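Local coordinates for uncharacterized protein AsbF (Bacillus anthracis, PDB 3DX5) that catalyses the manganese-dependent dehydration of 3-dehydroshikimate to 3,4-dihydroxybenzoate, a step in the biosynthesis of the siderophore petrobactin, at residues D19-A24 / N55-K60. Numbering follows the deposited sequence.
Sequences DIVQFA and NCLKDK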
ATOM      1  N   ASP A  19      -7.512   9.403  14.928  1.00 10.38           N
ATOM      2  CA  ASP A  19      -8.563   8.387  14.953  1.00 11.05           C
ATOM      3  C   ASP A  19      -8.050   6.974  15.245  1.00 10.48           C
ATOM      4  O   ASP A  19      -8.730   6.177  15.917  1.00 10.44           O
ATOM      5  CB  ASP A  19      -9.361   8.397  13.658  1.00 12.09           C
ATOM      6  CG  ASP A  19     -10.277   9.617  13.558  1.00 16.97           C
ATOM      7  OD1 ASP A  19     -10.423  10.386  14.551  1.00 21.36           O
ATOM      8  OD2 ASP A  19     -10.869   9.798  12.483  1.00 21.19           O
ATOM      9  N   ILE A  20      -6.861   6.644  14.762  1.00 10.50           N
ATOM     10  CA  ILE A  20      -6.241   5.372  15.182  1.00 10.30           C
ATOM     11  C   ILE A  20      -5.980   5.307  16.713  1.00 10.34           C
ATOM     12  O   ILE A  20      -6.301   4.295  17.380  1.00 10.36           O
ATOM     13  CB  ILE A  20      -4.976   5.109  14.429  1.00 11.47           C
ATOM     14  CG1 ILE A  20      -5.332   4.697  12.992  1.00 13.01           C
ATOM     15  CG2 ILE A  20      -4.159   3.980  15.130  1.00  9.51           C
ATOM     16  CD1 ILE A  20      -4.141   4.549  12.141  1.00 14.13           C
ATOM     17  N   VAL A  21      -5.431   6.385  17.269  1.00  8.88           N
ATOM     18  CA  VAL A  21      -5.150   6.407  18.683  1.00  8.34           C
ATOM     19  C   VAL A  21      -6.461   6.243  19.451  1.00  8.88           C
ATOM     20  O   VAL A  21      -6.528   5.482  20.407  1.00  7.74           O
ATOM     21  CB  VAL A  21      -4.420   7.700  19.094  1.00  7.74           C
ATOM     22  CG1 VAL A  21      -4.392   7.839  20.636  1.00  9.62           C
ATOM     23  CG2 VAL A  21      -3.016   7.742  18.522  1.00  8.78           C
ATOM     24  N   GLN A  22      -7.504   6.971  19.044  1.00  9.66           N
ATOM     25  CA  GLN A  22      -8.807   6.909  19.738  1.00 10.77           C
ATOM     26  C   GLN A  22      -9.394   5.483  19.634  1.00 10.60           C
ATOM     27  O   GLN A  22      -9.892   4.943  20.619  1.00 10.47           O
ATOM     28  CB  GLN A  22      -9.798   7.948  19.160  1.00 10.88           C
ATOM     29  CG  GLN A  22     -11.203   7.939  19.819  1.00 15.74           C
ATOM     30  CD  GLN A  22     -11.135   8.096  21.347  1.00 21.08           C
ATOM     31  OE1 GLN A  22     -10.383   8.923  21.871  1.00 22.57           O
ATOM     32  NE2 GLN A  22     -11.934   7.310  22.059  1.00 24.08           N
ATOM     33  N   PHE A  23      -9.347   4.891  18.443  1.00  9.55           N
ATOM     34  CA  PHE A  23      -9.792   3.507  18.283  1.00 10.21           C
ATOM     35  C   PHE A  23      -8.994   2.539  19.185  1.00 10.34           C
ATOM     36  O   PHE A  23      -9.562   1.650  19.818  1.00 10.60           O
ATOM     37  CB  PHE A  23      -9.689   3.076  16.828  1.00  8.79           C
ATOM     38  CG  PHE A  23     -10.065   1.652  16.602  1.00 11.50           C
ATOM     39  CD1 PHE A  23     -11.406   1.287  16.436  1.00 12.01           C
ATOM     40  CD2 PHE A  23      -9.086   0.657  16.569  1.00 11.89           C
ATOM     41  CE1 PHE A  23     -11.765  -0.074  16.235  1.00 13.55           C
ATOM     42  CE2 PHE A  23      -9.428  -0.688  16.385  1.00 11.16           C
ATOM     43  CZ  PHE A  23     -10.771  -1.048  16.204  1.00 11.20           C
ATOM     44  N   ALA A  24      -7.672   2.705  19.232  1.00 10.66           N
ATOM     45  CA  ALA A  24      -6.858   1.840  20.080  1.00 11.69           C
ATOM     46  C   ALA A  24      -7.293   1.961  21.533  1.00 12.35           C
ATOM     47  O   ALA A  24      -7.411   0.963  22.240  1.00 12.45           O
ATOM     48  CB  ALA A  24      -5.348   2.148  19.935  1.00 10.60           C
ATOM     49  N   ASN A  55       1.656  13.540  23.515  1.00 19.61           N
ATOM     50  CA  ASN A  55       1.609  14.043  24.895  1.00 21.94           C
ATOM     51  C   ASN A  55       0.457  13.519  25.771  1.00 22.43           C
ATOM     52  O   ASN A  55       0.537  13.638  26.984  1.00 22.04           O
ATOM     53  CB  ASN A  55       1.679  15.569  24.925  1.00 22.73           C
ATOM     54  CG  ASN A  55       3.005  16.101  24.356  1.00 26.92           C
ATOM     55  OD1 ASN A  55       3.998  15.354  24.204  1.00 28.80           O
ATOM     56  ND2 ASN A  55       3.024  17.396  24.036  1.00 29.77           N
ATOM     57  N   CYS A  56      -0.588  12.928  25.180  1.00 22.48           N
ATOM     58  CA  CYS A  56      -1.632  12.261  25.983  1.00 23.52           C
ATOM     59  C   CYS A  56      -1.622  10.773  25.918  1.00 22.34           C
ATOM     60  O   CYS A  56      -2.544  10.179  26.491  1.00 22.07           O
ATOM     61  CB  CYS A  56      -3.039  12.549  25.510  1.00 24.15           C
ATOM     62  SG  CYS A  56      -3.295  14.072  24.872  1.00 33.36           S
ATOM     63  N   LEU A  57      -0.679  10.160  25.191  1.00 20.67           N
ATOM     64  CA  LEU A  57      -0.728   8.703  25.051  1.00 21.18           C
ATOM     65  C   LEU A  57      -0.725   8.029  26.381  1.00 21.55           C
ATOM     66  O   LEU A  57      -1.480   7.093  26.591  1.00 21.35           O
ATOM     67  CB  LEU A  57       0.435   8.138  24.267  1.00 20.42           C
ATOM     68  CG  LEU A  57       0.290   8.171  22.779  1.00 20.58           C
ATOM     69  CD1 LEU A  57       1.413   7.287  22.227  1.00 16.88           C
ATOM     70  CD2 LEU A  57      -1.102   7.699  22.336  1.00 18.26           C
ATOM     71  N   LYS A  58       0.151   8.498  27.262  1.00 22.40           N
ATOM     72  CA  LYS A  58       0.354   7.872  28.551  1.00 24.75           C
ATOM     73  C   LYS A  58      -0.949   7.875  29.359  1.00 24.71           C
ATOM     74  O   LYS A  58      -1.274   6.872  29.997  1.00 25.16           O
ATOM     75  CB  LYS A  58       1.486   8.579  29.301  1.00 25.43           C
ATOM     76  CG  LYS A  58       1.932   7.897  30.567  1.00 30.55           C
ATOM     77  CD  LYS A  58       3.031   6.853  30.337  1.00 34.57           C
ATOM     78  CE  LYS A  58       3.519   6.361  31.721  1.00 37.70           C
ATOM     79  NZ  LYS A  58       4.649   5.404  31.624  1.00 39.99           N
ATOM     80  N   ASP A  59      -1.715   8.968  29.272  1.00 24.30           N
ATOM     81  CA  ASP A  59      -3.020   9.107  29.949  1.00 24.87           C
ATOM     82  C   ASP A  59      -4.045   8.082  29.492  1.00 23.84           C
ATOM     83  O   ASP A  59      -5.033   7.851  30.173  1.00 23.85           O
ATOM     84  CB  ASP A  59      -3.645  10.475  29.641  1.00 25.80           C
ATOM     85  CG  ASP A  59      -2.999  11.610  30.403  1.00 30.38           C
ATOM     86  OD1 ASP A  59      -2.340  11.358  31.448  1.00 34.83           O
ATOM     87  OD2 ASP A  59      -3.166  12.773  29.945  1.00 36.78           O
ATOM     88  N   LYS A  60      -3.832   7.530  28.301  1.00 21.86           N
ATOM     89  CA  LYS A  60      -4.735   6.563  27.703  1.00 19.82           C
ATOM     90  C   LYS A  60      -4.175   5.129  27.836  1.00 18.47           C
ATOM     91  O   LYS A  60      -4.696   4.202  27.199  1.00 17.93           O
ATOM     92  CB  LYS A  60      -4.923   6.901  26.221  1.00 20.07           C
ATOM     93  CG  LYS A  60      -5.633   8.218  25.903  1.00 20.56           C
ATOM     94  CD  LYS A  60      -5.692   8.346  24.374  1.00 22.40           C
ATOM     95  CE  LYS A  60      -6.394   9.637  23.927  1.00 22.31           C
ATOM     96  NZ  LYS A  60      -5.553  10.821  24.080  1.00 20.12           N
TER
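V21 meets L57 and K60 through a single methyl group, CG1, and those two meetings make up the close contact between 19-24 and 55-60. The methyl lies 3.7 Å from L57 CD2, a van der Waals distance, and 4.0 Å from K60 CD. With chi1 at 168°, V21 CG1 stands anti to the backbone N and reaches across to the other segment. On the far side, L57 presents one branch of its isobutyl fork, CD2, with CD1 turned away from the valine. In K60, chi2 and chi3 near 180° carry CD out to V21 CG1, and the two side chains cross at about a right angle; the bend at chi4 (76°) then turns NZ off that line. The backbones stay well apart, 8.1 Å between the CA atoms of V21 and L57, and the buried surface totals just 134 Å².

L57 and K60 flank a tight turn, with K60 N donating to L57 O at 2.9 Å, which is consistent with both side chains facing the same valine. Around them, L62 packs on both V21 and L57, while V21 also rests on I32 of strand 31-35. The contact thus joins helix 17-26, the first outer helix of the TIM barrel, to the turn following helix 47-56, its centre about 20 Å from the centre of the chain and away from the active site. Its chemistry is wholly apolar, lysine contributing carbon rather than charge, which is consistent with cohesion by dispersion and, around the buried V21 and L57, exclusion of water, with K60 partly exposed and little directional constraint.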